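PDB 2B1X: naphthalene dioxygenase large subunit from Rhodococcus sp., which forms the large subunit of a Rieske-type non-haem iron oxygenase, holding a two-iron, two-sulfur cluster in one domain and a mononuclear iron in another. Local coordinates for residues 72-77 with 82-87; 95-100 with 107-112; 212-217 with 235-240; 241-246 with 251-256. All blocks are in the same frame, centred on the assembly; numbering follows the deposited sequence.

Contact 1 of 4, residues 72-77 with 82-87; sequences IVCRDE and RGHLNA
An antiparallel beta hairpin of the Rieske domain is joined here by two hydrogen-bonded pairs, Ile72 with His84 and Cys74 with Arg82, and by the non-hydrogen-bonded pair Val73 with Gly83 between them. Ile72 N donates to His84 O at 2.7 Å and the return bond runs from His84 N to Ile72 O; Cys74 and Arg82 exchange the same two bonds. Gly83 CA lies 3.2 Å from Ile72 O in a CA-H...O contact. Ile72, Cys74, Arg82 and His84 share one face of the sheet. There Ile72 CD1 packs 3.6 Å from Asn86 OD1, beside an amide whose ND2 is held by Gln70 OE1 and Cys96 O. Cys74 holds SG between its own N and carbonyl carbon (chi1 64°), a small group that fits obliquely beside the imidazole, 3.7 Å from His84 NE2; that nitrogen is hydrogen-bonded to Asn117 O. Arg82 bends at chi2 (-80°) to reach Asp76, just past the end of the other strand. Its NE forms a salt bridge 2.8 Å from Asp76 OD2, on the anti side but 31° out of the carboxylate plane; NH2 adds a weak bond. A water donates to Asp76 OD2 and accepts weakly from Arg82 NH2. Asp76 OD1 accepts from Gly78 N and Glu80 N. One carboxylate thus serves turn backbone and guanidinium, which would help keep Asp76 ionised.

Contact 2 of 4, residues 95-100 with 107-112; sequences VCRAEM and RCPYHG. With FES (Fe2/s2 (inorganic) cluster), chain H.
Val95 and Cys108 bring their CA atoms to 4.7 Å, the nearest approach of two loops that run here without regular helix or strand. Val95 CG1 rests 3.9 Å from Cys108 CB, and Val95 also packs on Cys88, so a compact branched side chain presses on both cysteines of the cluster. Further along, Arg97 and Pro109 slide past each other in opposite directions, NH2 of Arg97 lying 4.0 Å from Pro109 CG. The charge of Arg97 is answered elsewhere, by a salt bridge from NH1 to Glu374 of the second subunit. Segment 107-112 supplies the second half of the Rieske ligand set, Cys-X-X-His, with Cys88 and His90 completing it. Cys108 SG binds FE2 of the cluster at 2.2 Å and His111 ND1 binds FE1 at 2.1 Å. Tyr110 swings CG anti to its backbone N (chi1 -157°), which lets His111 CE1 sit 3.3 Å above its ring, over the centre. A weak bond from Tyr110 N to Cys108 SG spans 3.5 Å, and Gly112, at a positive phi of 85°, lets the loop turn back past the inorganic sulfur S1. Thiolates on one iron and imidazoles on the other make the cluster electronically lopsided; the neutral histidine donors generally give Rieske centres higher potentials than all-cysteine ferredoxins, and the N-H...S bond probably spreads some of the thiolate's charge.

Contact 3 of 4, residues 212-217 with 235-240; sequences GDAYHT and QFALYG. With FE (Fe (III) ion), chain G.
A chi1 of 86° places Phe236 CG between its backbone N and carbonyl carbon and sends the ring toward Thr217, whose OG1, beside its own N at chi1 -63°, faces the incoming CZ. The two side chains cross obliquely, with Phe236 CZ 3.6 Å from Thr217 OG1. The hydroxyl is already engaged: Thr217 OG1 donates to Ala214 O at 2.9 Å, on a lone pair in the carbonyl plane, and Ala214 O also accepts from Thr217 N, closing a type I turn. A short side chain suits Ala214, since its CB has Ala237 CB at 3.9 Å and Phe236 CZ at 4.2 Å; Ala237 CB in turn sits over the centre of the Phe236 ring, 4.2 Å above its plane. Ile254 of strand 250-254 packs against this trio from the sheet of the catalytic domain. The turn also carries a ligand of the mononuclear iron, in the two-histidine, one-carboxylate triad of this oxygenase family: His216 NE2 binds the iron at 2.1 Å, His221 and Asp372 supply the other protein ligands, and two waters join them. Asp213 positions the imidazole from behind. Its OD1 takes His216 N at 2.8 Å nearly head-on, forming an Asx motif, and also receives His216 ND1 at 3.1 Å from above the carboxylate plane, 66° out of it. Asp213 OD2 is hydrogen-bonded to His111 NE2 of the third subunit, a ligand of that subunit's iron-sulfur cluster.

Contact 4 of 4, residues 241-246 with 251-256; sequences EHIHTG and LGIIGP
Four backbone hydrogen bonds tie this antiparallel hairpin of the catalytic domain's large sheet, where Glu241 pairs with Ile253 and Ile243 with Leu251. Glu241 N donates to Ile253 O at 2.7 Å and Ile243 N to Leu251 O at 2.9 Å, each with its return bond. Between them lies the non-hydrogen-bonded pair of His242 and Gly252, with a CA-H...O contact of 3.2 Å from Gly252 CA to Glu241 O. The apolar contacts lie on the face of Ile243, Leu251 and Ile253. Leu251 CG takes the position between backbone N and carbonyl carbon (chi1 68°), which lays it alongside Ile243, pointing the same way, with CD2 4.0 Å from Ile243 CB. At its far end, Ile243 CD1 meets Ile253 CD1 at 4.0 Å, the two side chains oblique to each other. Tyr176 of helix 174-181 packs on Ile243 and Leu251, so branched aliphatic residues suit this buried layer between sheet and helix. Polar partners gather on the opposite face, where His242 ND1 bonds to Asp418 OD1 and NE2 to the backbone N of Asn423, at the start of helix 422-436. Since a backbone N can only donate, NE2 probably bears no proton, consistent with a neutral imidazole that offers ND1-H to Asp418.

How the contacts relate
Contacts 1 and 2 belong to the Rieske domain, their centres 12 Å apart. They meet where Asn86 ND2 lies 2.8 Å from Cys96 O and Ile72 CD1 packs 3.7 Å from Val95 CG2; the Asn86 side chain is about 10 Å from the cluster. Contacts 3 and 4 lie in the catalytic domain, centres 10 Å apart, joined where Tyr239 O approaches Gly255 N to 2.8 Å; of the two, contact 3 supplies an iron ligand. Within one chain contacts 2 and 3 stay far apart, about 48 Å between centres. The assembly brings contact 2 of one subunit against contact 3 of the next, consistent with communication between their metal sites across the interface.

Contact 1 of 4, residues 72-77 with 82-87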
loop_
_atom_site.group_PDB
_atom_site.type_symbol
_atom_site.label_atom_id
_atom_site.label_comp_id
_atom_site.label_asym_id
_atom_site.label_seq_id
_atom_site.Cartn_x
_atom_site.Cartn_y
_atom_site.Cartn_z
ATOM N N ILE A 72 22.745 -11.886 -10.525
ATOM C CA ILE A 72 22.974 -11.881 -11.975
ATOM C C ILE A 72 23.358 -13.301 -12.408
ATOM O O ILE A 72 24.310 -13.894 -11.872
ATOM C CB ILE A 72 24.136 -10.899 -12.341
ATOM C CG1 ILE A 72 23.774 -9.460 -11.979
ATOM C CG2 ILE A 72 24.473 -10.975 -13.797
ATOM C CD1 ILE A 72 25.034 -8.582 -11.836
ATOM N N VAL A 73 22.620 -13.844 -13.375
ATOM C CA VAL A 73 22.936 -15.157 -13.886
ATOM C C VAL A 73 23.378 -14.924 -15.316
ATOM O O VAL A 73 22.596 -14.448 -16.112
ATOM C CB VAL A 73 21.707 -16.124 -13.785
ATOM C CG1 VAL A 73 22.039 -17.512 -14.410
ATOM C CG2 VAL A 73 21.294 -16.270 -12.331
ATOM N N CYS A 74 24.636 -15.206 -15.625
ATOM C CA CYS A 74 25.178 -14.804 -16.921
ATOM C C CYS A 74 26.104 -15.835 -17.539
ATOM O O CYS A 74 26.568 -16.753 -16.865
ATOM C CB CYS A 74 25.875 -13.444 -16.820
ATOM S SG CYS A 74 27.345 -13.395 -15.761
ATOM N N ARG A 75 26.310 -15.717 -18.842
ATOM C CA ARG A 75 27.346 -16.475 -19.530
ATOM C C ARG A 75 28.489 -15.490 -19.697
ATOM O O ARG A 75 28.328 -14.435 -20.331
ATOM C CB ARG A 75 26.860 -16.979 -20.896
ATOM C CG ARG A 75 27.825 -18.005 -21.572
ATOM C CD ARG A 75 27.284 -18.621 -22.848
ATOM N NE ARG A 75 25.976 -19.260 -22.684
ATOM C CZ ARG A 75 25.769 -20.542 -22.367
ATOM N NH1 ARG A 75 26.776 -21.366 -22.148
ATOM N NH2 ARG A 75 24.538 -20.995 -22.264
ATOM N N ASP A 76 29.640 -15.803 -19.115
ATOM C CA ASP A 76 30.710 -14.788 -19.081
ATOM C C ASP A 76 31.531 -14.782 -20.370
ATOM O O ASP A 76 31.250 -15.569 -21.302
ATOM C CB ASP A 76 31.571 -14.870 -17.800
ATOM C CG ASP A 76 32.493 -16.085 -17.752
ATOM O OD1 ASP A 76 32.735 -16.780 -18.785
ATOM O OD2 ASP A 76 33.018 -16.422 -16.675
ATOM N N GLU A 77 32.542 -13.916 -20.430
ATOM C CA GLU A 77 33.338 -13.788 -21.659
ATOM C C GLU A 77 34.184 -15.035 -22.006
ATOM O O GLU A 77 34.630 -15.168 -23.138
ATOM C CB GLU A 77 34.150 -12.480 -21.681
ATOM C CG GLU A 77 33.266 -11.226 -21.596
ATOM C CD GLU A 77 32.560 -10.848 -22.907
ATOM O OE1 GLU A 77 33.262 -10.428 -23.859
ATOM O OE2 GLU A 77 31.313 -10.953 -22.988
ATOM N N ARG A 82 27.786 -18.118 -14.672
ATOM C CA ARG A 82 28.029 -17.491 -13.384
ATOM C C ARG A 82 26.731 -17.079 -12.744
ATOM O O ARG A 82 25.753 -16.818 -13.449
ATOM C CB ARG A 82 28.853 -16.212 -13.563
ATOM C CG ARG A 82 30.151 -16.430 -14.256
ATOM C CD ARG A 82 31.218 -16.976 -13.340
ATOM N NE ARG A 82 32.480 -17.245 -14.029
ATOM C CZ ARG A 82 33.650 -17.314 -13.404
ATOM N NH1 ARG A 82 33.711 -17.120 -12.078
ATOM N NH2 ARG A 82 34.762 -17.568 -14.097
ATOM N N GLY A 83 26.748 -17.024 -11.411
ATOM C CA GLY A 83 25.707 -16.430 -10.602
ATOM C C GLY A 83 26.386 -15.492 -9.605
ATOM O O GLY A 83 27.142 -15.953 -8.759
ATOM N N HIS A 84 26.126 -14.186 -9.745
ATOM C CA HIS A 84 26.740 -13.139 -8.934
ATOM C C HIS A 84 25.696 -12.419 -8.130
ATOM O O HIS A 84 24.726 -11.935 -8.706
ATOM C CB HIS A 84 27.319 -12.031 -9.823
ATOM C CG HIS A 84 28.256 -12.488 -10.888
ATOM N ND1 HIS A 84 29.436 -13.162 -10.616
ATOM C CD2 HIS A 84 28.229 -12.293 -12.226
ATOM C CE1 HIS A 84 30.064 -13.407 -11.750
ATOM N NE2 HIS A 84 29.366 -12.868 -12.736
ATOM N N LEU A 85 25.904 -12.252 -6.825
ATOM C CA LEU A 85 25.038 -11.394 -6.042
ATOM C C LEU A 85 25.060 -9.981 -6.630
ATOM O O LEU A 85 26.141 -9.387 -6.829
ATOM C CB LEU A 85 25.466 -11.367 -4.547
ATOM C CG LEU A 85 24.605 -10.487 -3.614
ATOM C CD1 LEU A 85 23.260 -11.175 -3.381
ATOM C CD2 LEU A 85 25.329 -10.220 -2.266
ATOM N N ASN A 86 23.877 -9.423 -6.890
ATOM C CA ASN A 86 23.772 -8.139 -7.570
ATOM C C ASN A 86 23.937 -6.945 -6.626
ATOM O O ASN A 86 23.045 -6.082 -6.501
ATOM C CB ASN A 86 22.457 -8.060 -8.329
ATOM C CG ASN A 86 22.388 -6.856 -9.250
ATOM O OD1 ASN A 86 23.405 -6.253 -9.572
ATOM N ND2 ASN A 86 21.169 -6.479 -9.647
ATOM N N ALA A 87 25.097 -6.892 -5.985
ATOM C CA ALA A 87 25.365 -5.968 -4.892
ATOM C C ALA A 87 26.831 -5.663 -4.950
ATOM O O ALA A 87 27.653 -6.544 -4.699
ATOM C CB ALA A 87 24.987 -6.596 -3.529
HETATM O O HOH W 1 35.410 -17.593 -17.369
#

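Contact 2 of 4, residues 95-100 with 107-112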
loop_
_atom_site.group_PDB
_atom_site.type_symbol
_atom_site.label_atom_id
_atom_site.label_comp_id
_atom_site.label_asym_id
_atom_site.label_seq_id
_atom_site.Cartn_x
_atom_site.Cartn_y
_atom_site.Cartn_z
ATOM N N VAL A 95 24.654 -3.525 -9.461
ATOM C CA VAL A 95 25.554 -3.231 -10.582
ATOM C C VAL A 95 24.842 -3.525 -11.906
ATOM O O VAL A 95 25.381 -3.317 -13.001
ATOM C CB VAL A 95 26.895 -3.997 -10.469
ATOM C CG1 VAL A 95 27.636 -3.523 -9.191
ATOM C CG2 VAL A 95 26.692 -5.524 -10.456
ATOM N N CYS A 96 23.627 -4.036 -11.802
ATOM C CA CYS A 96 22.784 -4.198 -12.976
ATOM C C CYS A 96 21.344 -3.940 -12.555
ATOM O O CYS A 96 20.828 -4.654 -11.706
ATOM C CB CYS A 96 22.973 -5.610 -13.532
ATOM S SG CYS A 96 21.866 -5.913 -14.875
ATOM N N ARG A 97 20.722 -2.880 -13.079
ATOM C CA ARG A 97 19.331 -2.567 -12.744
ATOM C C ARG A 97 18.320 -2.937 -13.856
ATOM O O ARG A 97 17.101 -2.672 -13.700
ATOM C CB ARG A 97 19.161 -1.103 -12.311
ATOM C CG ARG A 97 19.522 -0.768 -10.870
ATOM C CD ARG A 97 19.798 0.769 -10.617
ATOM N NE ARG A 97 20.695 1.330 -11.643
ATOM C CZ ARG A 97 20.508 2.447 -12.365
ATOM N NH1 ARG A 97 19.453 3.271 -12.201
ATOM N NH2 ARG A 97 21.393 2.719 -13.317
ATOM N N ALA A 98 18.801 -3.598 -14.925
ATOM C CA ALA A 98 17.937 -4.170 -15.965
ATOM C C ALA A 98 17.541 -5.614 -15.589
ATOM O O ALA A 98 18.191 -6.216 -14.749
ATOM C CB ALA A 98 18.643 -4.147 -17.315
ATOM N N GLU A 99 16.502 -6.163 -16.207
ATOM C CA GLU A 99 16.041 -7.516 -15.891
ATOM C C GLU A 99 16.793 -8.561 -16.726
ATOM O O GLU A 99 16.851 -9.727 -16.379
ATOM C CB GLU A 99 14.523 -7.632 -16.120
ATOM C CG GLU A 99 13.726 -6.772 -15.146
ATOM C CD GLU A 99 12.220 -6.723 -15.418
ATOM O OE1 GLU A 99 11.629 -7.766 -15.753
ATOM O OE2 GLU A 99 11.620 -5.638 -15.233
ATOM N N MET A 100 17.390 -8.095 -17.809
ATOM C CA MET A 100 18.150 -8.922 -18.745
ATOM C C MET A 100 18.874 -8.029 -19.738
ATOM O O MET A 100 18.584 -6.823 -19.831
ATOM C CB MET A 100 17.236 -9.927 -19.466
ATOM C CG MET A 100 16.036 -9.318 -20.149
ATOM S SD MET A 100 14.958 -10.578 -20.958
ATOM C CE MET A 100 14.716 -9.785 -22.389
ATOM N N ARG A 107 29.309 -1.987 -14.349
ATOM C CA ARG A 107 29.887 -0.804 -13.743
ATOM C C ARG A 107 28.900 -0.221 -12.753
ATOM O O ARG A 107 27.771 0.083 -13.131
ATOM C CB ARG A 107 30.143 0.199 -14.843
ATOM C CG ARG A 107 30.948 1.342 -14.436
ATOM C CD ARG A 107 32.332 1.289 -15.033
ATOM N NE ARG A 107 32.525 2.395 -15.947
ATOM C CZ ARG A 107 33.237 3.477 -15.673
ATOM N NH1 ARG A 107 33.853 3.612 -14.492
ATOM N NH2 ARG A 107 33.329 4.430 -16.591
ATOM N N CYS A 108 29.330 -0.071 -11.499
ATOM C CA CYS A 108 28.483 0.404 -10.426
ATOM C C CYS A 108 28.260 1.893 -10.566
ATOM O O CYS A 108 29.226 2.656 -10.607
ATOM C CB CYS A 108 29.102 0.109 -9.051
ATOM S SG CYS A 108 28.115 0.775 -7.697
ATOM N N PRO A 109 26.999 2.344 -10.626
ATOM C CA PRO A 109 26.740 3.777 -10.819
ATOM C C PRO A 109 27.207 4.653 -9.646
ATOM O O PRO A 109 27.487 5.846 -9.857
ATOM C CB PRO A 109 25.216 3.841 -10.963
ATOM C CG PRO A 109 24.814 2.473 -11.329
ATOM C CD PRO A 109 25.751 1.565 -10.556
ATOM N N TYR A 110 27.315 4.093 -8.444
ATOM C CA TYR A 110 27.626 4.921 -7.271
ATOM C C TYR A 110 29.062 5.501 -7.324
ATOM O O TYR A 110 29.250 6.724 -7.486
ATOM C CB TYR A 110 27.330 4.154 -5.977
ATOM C CG TYR A 110 27.064 5.007 -4.718
ATOM C CD1 TYR A 110 26.659 4.396 -3.529
ATOM C CD2 TYR A 110 27.230 6.407 -4.729
ATOM C CE1 TYR A 110 26.395 5.124 -2.379
ATOM C CE2 TYR A 110 27.013 7.178 -3.548
ATOM C CZ TYR A 110 26.584 6.515 -2.378
ATOM O OH TYR A 110 26.330 7.215 -1.216
ATOM N N HIS A 111 30.079 4.656 -7.255
ATOM C CA HIS A 111 31.443 5.185 -7.393
ATOM C C HIS A 111 32.224 4.666 -8.597
ATOM O O HIS A 111 33.374 5.037 -8.772
ATOM C CB HIS A 111 32.268 5.015 -6.104
ATOM C CG HIS A 111 31.521 5.383 -4.857
ATOM N ND1 HIS A 111 30.603 4.541 -4.268
ATOM C CD2 HIS A 111 31.588 6.479 -4.068
ATOM C CE1 HIS A 111 30.106 5.113 -3.186
ATOM N NE2 HIS A 111 30.677 6.297 -3.052
ATOM N N GLY A 112 31.609 3.819 -9.415
ATOM C CA GLY A 112 32.259 3.338 -10.631
ATOM C C GLY A 112 33.198 2.136 -10.544
ATOM O O GLY A 112 33.962 1.943 -11.457
HETATM FE FE1 FES H . 30.650 2.425 -4.359
HETATM FE FE2 FES H . 29.550 0.507 -6.004
HETATM S S1 FES H . 31.318 1.790 -6.406
HETATM S S2 FES H . 28.764 1.282 -4.055
#

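Contact 3 of 4, residues 212-217 with 235-240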
loop_
_atom_site.group_PDB
_atom_site.type_symbol
_atom_site.label_atom_id
_atom_site.label_comp_id
_atom_site.label_asym_id
_atom_site.label_seq_id
_atom_site.Cartn_x
_atom_site.Cartn_y
_atom_site.Cartn_z
ATOM N N GLY A 212 0.948 -32.903 -7.137
ATOM C CA GLY A 212 0.117 -34.084 -7.011
ATOM C C GLY A 212 -1.328 -33.971 -7.437
ATOM O O GLY A 212 -2.000 -34.982 -7.534
ATOM N N ASP A 213 -1.798 -32.773 -7.758
ATOM C CA ASP A 213 -3.260 -32.556 -7.788
ATOM C C ASP A 213 -3.890 -32.522 -9.182
ATOM O O ASP A 213 -3.835 -31.494 -9.873
ATOM C CB ASP A 213 -3.579 -31.252 -7.018
ATOM C CG ASP A 213 -5.057 -31.144 -6.613
ATOM O OD1 ASP A 213 -5.971 -31.526 -7.365
ATOM O OD2 ASP A 213 -5.385 -30.663 -5.539
ATOM N N ALA A 214 -4.462 -33.649 -9.595
ATOM C CA ALA A 214 -5.313 -33.715 -10.758
ATOM C C ALA A 214 -6.778 -33.558 -10.348
ATOM O O ALA A 214 -7.593 -33.054 -11.124
ATOM C CB ALA A 214 -5.109 -35.045 -11.457
ATOM N N TYR A 215 -7.084 -34.015 -9.130
ATOM C CA TYR A 215 -8.434 -33.981 -8.507
ATOM C C TYR A 215 -9.193 -32.678 -8.738
ATOM O O TYR A 215 -10.392 -32.731 -9.044
ATOM C CB TYR A 215 -8.300 -34.215 -6.993
ATOM C CG TYR A 215 -9.589 -34.390 -6.190
ATOM C CD1 TYR A 215 -10.731 -35.031 -6.725
ATOM C CD2 TYR A 215 -9.657 -33.912 -4.883
ATOM C CE1 TYR A 215 -11.902 -35.179 -5.942
ATOM C CE2 TYR A 215 -10.807 -34.049 -4.123
ATOM C CZ TYR A 215 -11.904 -34.685 -4.630
ATOM O OH TYR A 215 -13.017 -34.800 -3.818
ATOM N N HIS A 216 -8.493 -31.538 -8.639
ATOM C CA HIS A 216 -9.093 -30.183 -8.791
ATOM C C HIS A 216 -9.660 -29.863 -10.171
ATOM O O HIS A 216 -10.518 -29.009 -10.318
ATOM C CB HIS A 216 -8.123 -29.061 -8.327
ATOM C CG HIS A 216 -7.111 -28.646 -9.356
ATOM N ND1 HIS A 216 -6.056 -29.456 -9.734
ATOM C CD2 HIS A 216 -7.008 -27.521 -10.111
ATOM C CE1 HIS A 216 -5.342 -28.835 -10.661
ATOM N NE2 HIS A 216 -5.892 -27.658 -10.904
ATOM N N THR A 217 -9.176 -30.557 -11.177
ATOM C CA THR A 217 -9.642 -30.339 -12.551
ATOM C C THR A 217 -11.165 -30.315 -12.643
ATOM O O THR A 217 -11.705 -29.357 -13.167
ATOM C CB THR A 217 -9.095 -31.417 -13.475
ATOM O OG1 THR A 217 -7.674 -31.337 -13.515
ATOM C CG2 THR A 217 -9.514 -31.151 -14.935
ATOM N N GLN A 235 -13.269 -39.763 -14.308
ATOM C CA GLN A 235 -12.317 -40.794 -13.942
ATOM C C GLN A 235 -11.004 -40.637 -14.684
ATOM O O GLN A 235 -10.163 -41.534 -14.624
ATOM C CB GLN A 235 -12.881 -42.175 -14.294
ATOM C CG GLN A 235 -14.126 -42.581 -13.531
ATOM C CD GLN A 235 -14.416 -44.058 -13.702
ATOM O OE1 GLN A 235 -14.333 -44.587 -14.827
ATOM N NE2 GLN A 235 -14.733 -44.733 -12.604
ATOM N N PHE A 236 -10.819 -39.519 -15.396
ATOM C CA PHE A 236 -9.629 -39.355 -16.239
ATOM C C PHE A 236 -8.281 -39.634 -15.546
ATOM O O PHE A 236 -7.357 -40.154 -16.168
ATOM C CB PHE A 236 -9.621 -37.979 -16.931
ATOM C CG PHE A 236 -9.019 -36.880 -16.091
ATOM C CD1 PHE A 236 -7.730 -36.387 -16.367
ATOM C CD2 PHE A 236 -9.739 -36.326 -15.038
ATOM C CE1 PHE A 236 -7.175 -35.359 -15.593
ATOM C CE2 PHE A 236 -9.190 -35.317 -14.256
ATOM C CZ PHE A 236 -7.903 -34.826 -14.544
ATOM N N ALA A 237 -8.175 -39.301 -14.266
ATOM C CA ALA A 237 -6.901 -39.433 -13.553
ATOM C C ALA A 237 -6.630 -40.840 -13.037
ATOM O O ALA A 237 -5.506 -41.145 -12.621
ATOM C CB ALA A 237 -6.772 -38.400 -12.466
ATOM N N LEU A 238 -7.624 -41.728 -13.158
ATOM C CA LEU A 238 -7.408 -43.134 -12.877
ATOM C C LEU A 238 -6.438 -43.773 -13.877
ATOM O O LEU A 238 -5.802 -44.800 -13.571
ATOM C CB LEU A 238 -8.743 -43.910 -12.858
ATOM C CG LEU A 238 -9.777 -43.553 -11.779
ATOM C CD1 LEU A 238 -10.934 -44.563 -11.818
ATOM C CD2 LEU A 238 -9.156 -43.449 -10.355
ATOM N N TYR A 239 -6.332 -43.182 -15.072
ATOM C CA TYR A 239 -5.459 -43.725 -16.133
ATOM C C TYR A 239 -4.120 -43.021 -16.056
ATOM O O TYR A 239 -3.663 -42.403 -17.017
ATOM C CB TYR A 239 -6.086 -43.567 -17.518
ATOM C CG TYR A 239 -7.497 -44.125 -17.570
ATOM C CD1 TYR A 239 -8.594 -43.288 -17.388
ATOM C CD2 TYR A 239 -7.726 -45.494 -17.796
ATOM C CE1 TYR A 239 -9.880 -43.785 -17.391
ATOM C CE2 TYR A 239 -9.025 -46.007 -17.812
ATOM C CZ TYR A 239 -10.097 -45.148 -17.612
ATOM O OH TYR A 239 -11.400 -45.615 -17.634
ATOM N N GLY A 240 -3.517 -43.091 -14.874
ATOM C CA GLY A 240 -2.282 -42.393 -14.613
ATOM C C GLY A 240 -1.488 -43.002 -13.477
ATOM O O GLY A 240 -1.896 -44.000 -12.864
HETATM FE FE FE G . -5.479 -26.079 -12.224
HETATM O O HOH W 2 -4.681 -27.483 -13.739
HETATM O O HOH W 3 -3.283 -26.057 -11.617
#

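Contact 4 of 4, residues 241-246 with 251-256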
loop_
_atom_site.group_PDB
_atom_site.type_symbol
_atom_site.label_atom_id
_atom_site.label_comp_id
_atom_site.label_asym_id
_atom_site.label_seq_id
_atom_site.Cartn_x
_atom_site.Cartn_y
_atom_site.Cartn_z
ATOM N N GLU A 241 -0.359 -42.360 -13.184
ATOM C CA GLU A 241 0.547 -42.769 -12.118
ATOM C C GLU A 241 0.918 -41.567 -11.256
ATOM O O GLU A 241 1.102 -40.484 -11.773
ATOM C CB GLU A 241 1.785 -43.398 -12.734
ATOM C CG GLU A 241 2.538 -44.328 -11.797
ATOM C CD GLU A 241 1.967 -45.751 -11.739
ATOM O OE1 GLU A 241 1.094 -46.108 -12.554
ATOM O OE2 GLU A 241 2.442 -46.548 -10.894
ATOM N N HIS A 242 0.978 -41.769 -9.946
ATOM C CA HIS A 242 1.301 -40.734 -8.922
ATOM C C HIS A 242 2.642 -41.133 -8.275
ATOM O O HIS A 242 2.720 -42.182 -7.627
ATOM C CB HIS A 242 0.184 -40.756 -7.867
ATOM C CG HIS A 242 0.164 -39.597 -6.902
ATOM N ND1 HIS A 242 -0.467 -38.408 -7.186
ATOM C CD2 HIS A 242 0.590 -39.493 -5.623
ATOM C CE1 HIS A 242 -0.386 -37.595 -6.148
ATOM N NE2 HIS A 242 0.233 -38.238 -5.173
ATOM N N ILE A 243 3.699 -40.331 -8.469
ATOM C CA ILE A 243 5.075 -40.747 -8.136
ATOM C C ILE A 243 5.820 -39.742 -7.273
ATOM O O ILE A 243 5.802 -38.539 -7.539
ATOM C CB ILE A 243 5.920 -40.951 -9.427
ATOM C CG1 ILE A 243 5.273 -41.980 -10.374
ATOM C CG2 ILE A 243 7.406 -41.259 -9.084
ATOM C CD1 ILE A 243 5.309 -41.524 -11.838
ATOM N N HIS A 244 6.490 -40.217 -6.231
ATOM C CA HIS A 244 7.322 -39.286 -5.498
ATOM C C HIS A 244 8.655 -39.888 -5.196
ATOM O O HIS A 244 8.850 -41.096 -5.260
ATOM C CB HIS A 244 6.653 -38.730 -4.239
ATOM C CG HIS A 244 6.608 -39.682 -3.092
ATOM N ND1 HIS A 244 5.546 -40.534 -2.866
ATOM C CD2 HIS A 244 7.488 -39.905 -2.090
ATOM C CE1 HIS A 244 5.771 -41.227 -1.768
ATOM N NE2 HIS A 244 6.941 -40.861 -1.272
ATOM N N THR A 245 9.532 -39.002 -4.786
ATOM C CA THR A 245 10.952 -39.251 -4.699
ATOM C C THR A 245 11.387 -38.674 -3.332
ATOM O O THR A 245 10.562 -38.093 -2.643
ATOM C CB THR A 245 11.458 -38.483 -5.932
ATOM O OG1 THR A 245 11.914 -39.407 -6.912
ATOM C CG2 THR A 245 12.520 -37.440 -5.666
ATOM N N GLY A 246 12.643 -38.845 -2.924
ATOM C CA GLY A 246 13.140 -38.163 -1.738
ATOM C C GLY A 246 13.255 -36.654 -1.999
ATOM O O GLY A 246 13.010 -36.209 -3.112
ATOM N N LEU A 251 5.521 -36.011 -8.904
ATOM C CA LEU A 251 4.843 -35.744 -10.175
ATOM C C LEU A 251 3.706 -36.728 -10.414
ATOM O O LEU A 251 3.620 -37.767 -9.761
ATOM C CB LEU A 251 5.808 -35.882 -11.345
ATOM C CG LEU A 251 6.387 -37.242 -11.723
ATOM C CD1 LEU A 251 6.769 -37.252 -13.218
ATOM C CD2 LEU A 251 7.591 -37.629 -10.853
ATOM N N GLY A 252 2.851 -36.397 -11.372
ATOM C CA GLY A 252 1.858 -37.347 -11.869
ATOM C C GLY A 252 1.912 -37.405 -13.374
ATOM O O GLY A 252 2.248 -36.421 -14.007
ATOM N N ILE A 253 1.593 -38.580 -13.928
ATOM C CA ILE A 253 1.557 -38.801 -15.361
ATOM C C ILE A 253 0.197 -39.410 -15.700
ATOM O O ILE A 253 -0.194 -40.444 -15.116
ATOM C CB ILE A 253 2.706 -39.771 -15.783
ATOM C CG1 ILE A 253 4.045 -39.295 -15.208
ATOM C CG2 ILE A 253 2.740 -39.940 -17.340
ATOM C CD1 ILE A 253 5.263 -40.159 -15.551
ATOM N N ILE A 254 -0.524 -38.763 -16.608
ATOM C CA ILE A 254 -1.855 -39.216 -16.997
ATOM C C ILE A 254 -1.918 -39.493 -18.510
ATOM O O ILE A 254 -1.397 -38.718 -19.306
ATOM C CB ILE A 254 -2.942 -38.200 -16.587
ATOM C CG1 ILE A 254 -2.959 -37.995 -15.074
ATOM C CG2 ILE A 254 -4.340 -38.697 -17.070
ATOM C CD1 ILE A 254 -3.935 -36.876 -14.578
ATOM N N GLY A 255 -2.518 -40.609 -18.903
ATOM C CA GLY A 255 -2.725 -40.907 -20.322
ATOM C C GLY A 255 -4.206 -41.054 -20.664
ATOM O O GLY A 255 -5.058 -40.942 -19.762
ATOM N N PRO A 256 -4.534 -41.300 -21.940
ATOM C CA PRO A 256 -5.938 -41.520 -22.331
ATOM C C PRO A 256 -6.450 -42.906 -21.913
ATOM O O PRO A 256 -5.631 -43.813 -21.726
ATOM C CB PRO A 256 -5.893 -41.420 -23.853
ATOM C CG PRO A 256 -4.539 -41.879 -24.214
ATOM C CD PRO A 256 -3.630 -41.391 -23.101
#